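Local coordinates for protein polyketide synthase (Synechococcus sp., PDB 4GOX) that probably transfers a sulfonate group from PAPS to its substrate, as the sulfotransferase domain of an olefin synthase, at residues W15-F28 with H137-Y151. Sequence-based numbering, arbitrary orientation.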
loop_
_atom_site.group_PDB
_atom_site.type_symbol
_atom_site.label_atom_id
_atom_site.label_comp_id
_atom_site.label_asym_id
_atom_site.label_seq_id
_atom_site.Cartn_x
_atom_site.Cartn_y
_atom_site.Cartn_z
ATOM N N TRP A 15 -3.644 -11.108 18.187
ATOM C CA TRP A 15 -4.762 -10.424 17.566
ATOM C C TRP A 15 -6.079 -11.002 18.086
ATOM O O TRP A 15 -6.215 -12.222 18.206
ATOM C CB TRP A 15 -4.723 -10.574 16.030
ATOM C CG TRP A 15 -3.577 -9.875 15.336
ATOM C CD1 TRP A 15 -2.625 -10.449 14.551
ATOM C CD2 TRP A 15 -3.272 -8.473 15.384
ATOM N NE1 TRP A 15 -1.718 -9.501 14.138
ATOM C CE2 TRP A 15 -2.095 -8.277 14.632
ATOM C CE3 TRP A 15 -3.862 -7.364 16.022
ATOM C CZ2 TRP A 15 -1.525 -7.012 14.452
ATOM C CZ3 TRP A 15 -3.296 -6.113 15.841
ATOM C CH2 TRP A 15 -2.142 -5.946 15.064
ATOM N N GLN A 16 -7.052 -10.134 18.375
ATOM C CA GLN A 16 -8.390 -10.563 18.770
ATOM C C GLN A 16 -9.039 -11.194 17.527
ATOM O O GLN A 16 -9.091 -10.568 16.453
ATOM C CB GLN A 16 -9.225 -9.365 19.248
ATOM C CG GLN A 16 -10.586 -9.716 19.842
ATOM C CD GLN A 16 -10.466 -10.478 21.134
ATOM O OE1 GLN A 16 -10.217 -9.905 22.204
ATOM N NE2 GLN A 16 -10.638 -11.792 21.056
ATOM N N LYS A 17 -9.462 -12.455 17.660
ATOM C CA LYS A 17 -10.135 -13.176 16.588
ATOM C C LYS A 17 -11.591 -12.713 16.580
ATOM O O LYS A 17 -12.245 -12.811 17.614
ATOM C CB LYS A 17 -10.018 -14.695 16.794
ATOM C CG LYS A 17 -8.688 -15.232 16.303
ATOM C CD LYS A 17 -8.544 -16.726 16.539
ATOM C CE LYS A 17 -7.160 -17.107 17.033
ATOM N NZ LYS A 17 -6.080 -16.755 16.068
ATOM N N PRO A 18 -12.100 -12.103 15.481
ATOM C CA PRO A 18 -13.500 -11.635 15.493
ATOM C C PRO A 18 -14.480 -12.798 15.597
ATOM O O PRO A 18 -14.150 -13.899 15.142
ATOM C CB PRO A 18 -13.637 -10.900 14.156
ATOM C CG PRO A 18 -12.633 -11.537 13.273
ATOM C CD PRO A 18 -11.473 -11.882 14.162
ATOM N N ASP A 19 -15.667 -12.560 16.200
ATOM C CA ASP A 19 -16.722 -13.570 16.365
ATOM C C ASP A 19 -16.994 -14.267 15.033
ATOM O O ASP A 19 -17.035 -15.500 14.975
ATOM C CB ASP A 19 -17.999 -12.938 16.950
ATOM C CG ASP A 19 -17.990 -12.749 18.467
ATOM O OD1 ASP A 19 -16.911 -12.918 19.088
ATOM O OD2 ASP A 19 -19.064 -12.437 19.033
ATOM N N HIS A 20 -17.078 -13.464 13.957
ATOM C CA HIS A 20 -17.226 -13.913 12.578
ATOM C C HIS A 20 -16.308 -13.101 11.656
ATOM O O HIS A 20 -16.306 -11.864 11.708
ATOM C CB HIS A 20 -18.693 -13.877 12.098
ATOM C CG HIS A 20 -19.528 -12.748 12.636
ATOM N ND1 HIS A 20 -20.629 -12.989 13.456
ATOM C CD2 HIS A 20 -19.426 -11.412 12.426
ATOM C CE1 HIS A 20 -21.148 -11.798 13.724
ATOM N NE2 HIS A 20 -20.460 -10.819 13.127
ATOM N N LYS A 21 -15.514 -13.805 10.822
ATOM C CA LYS A 21 -14.606 -13.166 9.862
ATOM C C LYS A 21 -15.392 -12.388 8.820
ATOM O O LYS A 21 -16.546 -12.744 8.521
ATOM C CB LYS A 21 -13.723 -14.203 9.160
ATOM C CG LYS A 21 -12.516 -14.616 9.977
ATOM C CD LYS A 21 -11.781 -15.775 9.340
ATOM C CE LYS A 21 -10.806 -15.327 8.292
ATOM N NZ LYS A 21 -9.900 -16.426 7.874
ATOM N N ASN A 22 -14.772 -11.317 8.278
ATOM C CA ASN A 22 -15.391 -10.487 7.260
ATOM C C ASN A 22 -15.378 -11.249 5.915
ATOM O O ASN A 22 -14.306 -11.609 5.424
ATOM C CB ASN A 22 -14.709 -9.126 7.182
ATOM C CG ASN A 22 -15.391 -8.105 6.310
ATOM O OD1 ASN A 22 -16.155 -8.413 5.394
ATOM N ND2 ASN A 22 -15.099 -6.847 6.556
ATOM N N PRO A 23 -16.564 -11.575 5.348
ATOM C CA PRO A 23 -16.580 -12.323 4.080
ATOM C C PRO A 23 -16.457 -11.433 2.836
ATOM O O PRO A 23 -16.235 -11.949 1.738
ATOM C CB PRO A 23 -17.932 -13.034 4.127
ATOM C CG PRO A 23 -18.822 -12.091 4.905
ATOM C CD PRO A 23 -17.938 -11.254 5.803
ATOM N N ASN A 24 -16.627 -10.102 3.018
ATOM C CA ASN A 24 -16.607 -9.094 1.961
ATOM C C ASN A 24 -15.224 -8.873 1.367
ATOM O O ASN A 24 -14.249 -8.773 2.112
ATOM C CB ASN A 24 -17.194 -7.775 2.454
ATOM C CG ASN A 24 -18.668 -7.869 2.786
ATOM O OD1 ASN A 24 -19.507 -8.127 1.917
ATOM N ND2 ASN A 24 -19.013 -7.679 4.054
ATOM N N PRO A 25 -15.124 -8.774 0.021
ATOM C CA PRO A 25 -13.807 -8.546 -0.598
ATOM C C PRO A 25 -13.146 -7.225 -0.200
ATOM O O PRO A 25 -13.810 -6.239 0.112
ATOM C CB PRO A 25 -14.092 -8.640 -2.101
ATOM C CG PRO A 25 -15.550 -8.328 -2.236
ATOM C CD PRO A 25 -16.195 -8.865 -0.997
ATOM N N ILE A 26 -11.820 -7.257 -0.141
ATOM C CA ILE A 26 -10.945 -6.133 0.194
ATOM C C ILE A 26 -9.636 -6.446 -0.476
ATOM O O ILE A 26 -9.287 -7.622 -0.643
ATOM C CB ILE A 26 -10.764 -5.912 1.744
ATOM C CG1 ILE A 26 -10.030 -4.569 2.025
ATOM C CG2 ILE A 26 -10.066 -7.122 2.455
ATOM C CD1 ILE A 26 -9.955 -4.135 3.383
ATOM N N ALA A 27 -8.896 -5.411 -0.843
ATOM C CA ALA A 27 -7.596 -5.628 -1.427
ATOM C C ALA A 27 -6.582 -4.711 -0.774
ATOM O O ALA A 27 -6.942 -3.654 -0.255
ATOM C CB ALA A 27 -7.631 -5.427 -2.943
ATOM N N PHE A 28 -5.317 -5.141 -0.781
ATOM C CA PHE A 28 -4.226 -4.354 -0.244
ATOM C C PHE A 28 -3.152 -4.186 -1.300
ATOM O O PHE A 28 -2.880 -5.133 -2.043
ATOM C CB PHE A 28 -3.578 -5.077 0.962
ATOM C CG PHE A 28 -4.470 -5.216 2.165
ATOM C CD1 PHE A 28 -4.428 -4.280 3.190
ATOM C CD2 PHE A 28 -5.328 -6.304 2.292
ATOM C CE1 PHE A 28 -5.263 -4.400 4.300
ATOM C CE2 PHE A 28 -6.165 -6.421 3.393
ATOM C CZ PHE A 28 -6.131 -5.466 4.395
ATOM N N HIS A 137 3.681 -9.833 11.622
ATOM C CA HIS A 137 2.580 -9.815 12.574
ATOM C C HIS A 137 1.457 -8.868 12.114
ATOM O O HIS A 137 0.292 -9.243 12.201
ATOM C CB HIS A 137 3.093 -9.523 13.999
ATOM C CG HIS A 137 2.026 -9.598 15.037
ATOM N ND1 HIS A 137 1.454 -10.804 15.392
ATOM C CD2 HIS A 137 1.432 -8.602 15.744
ATOM C CE1 HIS A 137 0.523 -10.502 16.288
ATOM N NE2 HIS A 137 0.496 -9.194 16.550
ATOM N N ILE A 138 1.803 -7.701 11.511
ATOM C CA ILE A 138 0.812 -6.765 10.959
ATOM C C ILE A 138 0.058 -7.486 9.824
ATOM O O ILE A 138 -1.166 -7.520 9.835
ATOM C CB ILE A 138 1.459 -5.442 10.442
ATOM C CG1 ILE A 138 2.098 -4.630 11.609
ATOM C CG2 ILE A 138 0.423 -4.610 9.684
ATOM C CD1 ILE A 138 3.044 -3.385 11.073
ATOM N N LEU A 139 0.803 -8.092 8.879
ATOM C CA LEU A 139 0.249 -8.827 7.741
ATOM C C LEU A 139 -0.663 -9.961 8.214
ATOM O O LEU A 139 -1.714 -10.164 7.604
ATOM C CB LEU A 139 1.391 -9.416 6.884
ATOM C CG LEU A 139 2.335 -8.424 6.158
ATOM C CD1 LEU A 139 3.292 -9.181 5.230
ATOM C CD2 LEU A 139 1.548 -7.375 5.344
ATOM N N ASP A 140 -0.265 -10.705 9.310
ATOM C CA ASP A 140 -1.072 -11.779 9.904
ATOM C C ASP A 140 -2.463 -11.269 10.316
ATOM O O ASP A 140 -3.418 -12.052 10.325
ATOM C CB ASP A 140 -0.367 -12.384 11.146
ATOM C CG ASP A 140 0.868 -13.218 10.821
ATOM O OD1 ASP A 140 1.034 -13.610 9.646
ATOM O OD2 ASP A 140 1.666 -13.471 11.737
ATOM N N HIS A 141 -2.584 -9.979 10.679
ATOM C CA HIS A 141 -3.888 -9.412 11.097
ATOM C C HIS A 141 -4.949 -9.509 9.993
ATOM O O HIS A 141 -6.129 -9.704 10.292
ATOM C CB HIS A 141 -3.733 -7.956 11.519
ATOM C CG HIS A 141 -4.821 -7.432 12.405
ATOM N ND1 HIS A 141 -4.965 -6.081 12.623
ATOM C CD2 HIS A 141 -5.773 -8.093 13.108
ATOM C CE1 HIS A 141 -5.979 -5.957 13.462
ATOM N NE2 HIS A 141 -6.483 -7.148 13.794
ATOM N N SER A 142 -4.526 -9.410 8.722
ATOM C CA SER A 142 -5.449 -9.454 7.584
ATOM C C SER A 142 -6.121 -10.817 7.445
ATOM O O SER A 142 -7.341 -10.884 7.321
ATOM C CB SER A 142 -4.745 -9.058 6.294
ATOM O OG SER A 142 -5.649 -9.177 5.209
ATOM N N GLU A 143 -5.337 -11.895 7.501
ATOM C CA GLU A 143 -5.880 -13.242 7.413
ATOM C C GLU A 143 -6.768 -13.578 8.611
ATOM O O GLU A 143 -7.687 -14.390 8.466
ATOM C CB GLU A 143 -4.774 -14.282 7.175
ATOM C CG GLU A 143 -4.211 -14.171 5.758
ATOM C CD GLU A 143 -5.227 -14.446 4.661
ATOM O OE1 GLU A 143 -5.757 -15.579 4.616
ATOM O OE2 GLU A 143 -5.516 -13.524 3.864
ATOM N N ILE A 144 -6.543 -12.909 9.768
ATOM C CA ILE A 144 -7.394 -13.050 10.946
ATOM C C ILE A 144 -8.747 -12.341 10.726
ATOM O O ILE A 144 -9.792 -12.905 11.039
ATOM C CB ILE A 144 -6.638 -12.603 12.245
ATOM C CG1 ILE A 144 -5.768 -13.777 12.771
ATOM C CG2 ILE A 144 -7.596 -12.115 13.353
ATOM C CD1 ILE A 144 -4.551 -13.404 13.576
ATOM N N LEU A 145 -8.730 -11.123 10.169
ATOM C CA LEU A 145 -9.946 -10.310 9.971
ATOM C C LEU A 145 -10.823 -10.643 8.764
ATOM O O LEU A 145 -12.035 -10.444 8.837
ATOM C CB LEU A 145 -9.601 -8.806 9.899
ATOM C CG LEU A 145 -8.924 -8.152 11.109
ATOM C CD1 LEU A 145 -8.464 -6.743 10.752
ATOM C CD2 LEU A 145 -9.842 -8.143 12.345
ATOM N N PHE A 146 -10.219 -11.088 7.653
ATOM C CA PHE A 146 -10.913 -11.288 6.375
ATOM C C PHE A 146 -10.865 -12.688 5.799
ATOM O O PHE A 146 -9.844 -13.370 5.901
ATOM C CB PHE A 146 -10.336 -10.321 5.330
ATOM C CG PHE A 146 -10.250 -8.885 5.786
ATOM C CD1 PHE A 146 -11.391 -8.088 5.848
ATOM C CD2 PHE A 146 -9.022 -8.314 6.108
ATOM C CE1 PHE A 146 -11.310 -6.760 6.267
ATOM C CE2 PHE A 146 -8.944 -6.984 6.507
ATOM C CZ PHE A 146 -10.089 -6.220 6.594
ATOM N N ASP A 147 -11.946 -13.070 5.105
ATOM C CA ASP A 147 -12.064 -14.359 4.422
ATOM C C ASP A 147 -11.467 -14.279 3.036
ATOM O O ASP A 147 -10.821 -15.227 2.591
ATOM C CB ASP A 147 -13.553 -14.725 4.237
ATOM C CG ASP A 147 -14.241 -15.448 5.381
ATOM O OD1 ASP A 147 -15.489 -15.540 5.351
ATOM O OD2 ASP A 147 -13.528 -15.991 6.268
ATOM N N GLN A 148 -11.720 -13.158 2.340
ATOM C CA GLN A 148 -11.383 -12.946 0.934
ATOM C C GLN A 148 -10.454 -11.767 0.634
ATOM O O GLN A 148 -10.616 -11.144 -0.417
ATOM C CB GLN A 148 -12.691 -12.803 0.124
ATOM C CG GLN A 148 -13.402 -14.121 -0.155
ATOM C CD GLN A 148 -12.924 -14.755 -1.437
ATOM O OE1 GLN A 148 -13.502 -14.544 -2.511
ATOM N NE2 GLN A 148 -11.863 -15.554 -1.354
ATOM N N ALA A 149 -9.453 -11.477 1.504
ATOM C CA ALA A 149 -8.493 -10.399 1.212
ATOM C C ALA A 149 -7.611 -10.771 0.020
ATOM O O ALA A 149 -7.168 -11.913 -0.092
ATOM C CB ALA A 149 -7.619 -10.110 2.423
ATOM N N LYS A 150 -7.376 -9.814 -0.869
ATOM C CA LYS A 150 -6.469 -9.984 -2.016
ATOM C C LYS A 150 -5.263 -9.101 -1.797
ATOM O O LYS A 150 -5.403 -7.976 -1.322
ATOM C CB LYS A 150 -7.138 -9.646 -3.352
ATOM C CG LYS A 150 -8.086 -10.731 -3.835
ATOM C CD LYS A 150 -8.567 -10.402 -5.249
ATOM C CE LYS A 150 -9.545 -11.417 -5.786
ATOM N NZ LYS A 150 -10.922 -11.136 -5.315
ATOM N N TYR A 151 -4.086 -9.603 -2.139
ATOM C CA TYR A 151 -2.857 -8.850 -1.937
ATOM C C TYR A 151 -2.116 -8.566 -3.236
ATOM O O TYR A 151 -1.701 -9.497 -3.929
ATOM C CB TYR A 151 -1.926 -9.594 -0.951
ATOM C CG TYR A 151 -2.628 -9.996 0.324
ATOM C CD1 TYR A 151 -2.908 -9.056 1.316
ATOM C CD2 TYR A 151 -3.086 -11.294 0.507
ATOM C CE1 TYR A 151 -3.587 -9.413 2.474
ATOM C CE2 TYR A 151 -3.758 -11.664 1.670
ATOM C CZ TYR A 151 -4.022 -10.717 2.640
ATOM O OH TYR A 151 -4.664 -11.102 3.782
HETATM O O HOH W 1 -8.213 -8.138 15.547
HETATM O O HOH W 2 -12.878 -10.896 3.182
#
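W15 slides its indole between two imidazoles of helix 136-145. H141 stacks face to face on the six-membered ring, centroids 3.6 Å apart, and H137 lies offset over the opposite face of the five-membered ring; one helical turn separates them. With CG anti to the backbone N, each imidazole is carried out to the indole, and the planes lie nearly parallel to it (7° and 9°). Unlike a phenyl ring, the indole also offers an N-H: NE1 donates to H137 O at 2.8 Å, from above the carbonyl plane. H141 is fixed at both nitrogens, ND1 by L59 O and NE2 by a water shared with Q16 O, while I144 CD1 packs against the indole edge at CD1. Replacing W15 by an alanine would remove the indole, and is likely to leave the two imidazoles with no ring between them and H137 O without this donor.

Farther along, K21 curls over the helix end, gives NZ to E143 O (3.1 Å) and makes a long salt bridge with D147 OD2 (4.0 Å); N22 N donates to L145 O, and D147 N to N22 O. I26, a branched residue suited to a strand, sets CG2 over the F146 ring, 3.8 Å from its centroid. K150 N to I26 O and F28 N to K150 O (both 2.9 Å) join central strand 26-30 to its parallel neighbour 149-155 in this relative of the P-loop NTPases. Stacking and bonds to helix carbonyls thus hold the 15-22 arm, whereas backbone pairing unites the strands.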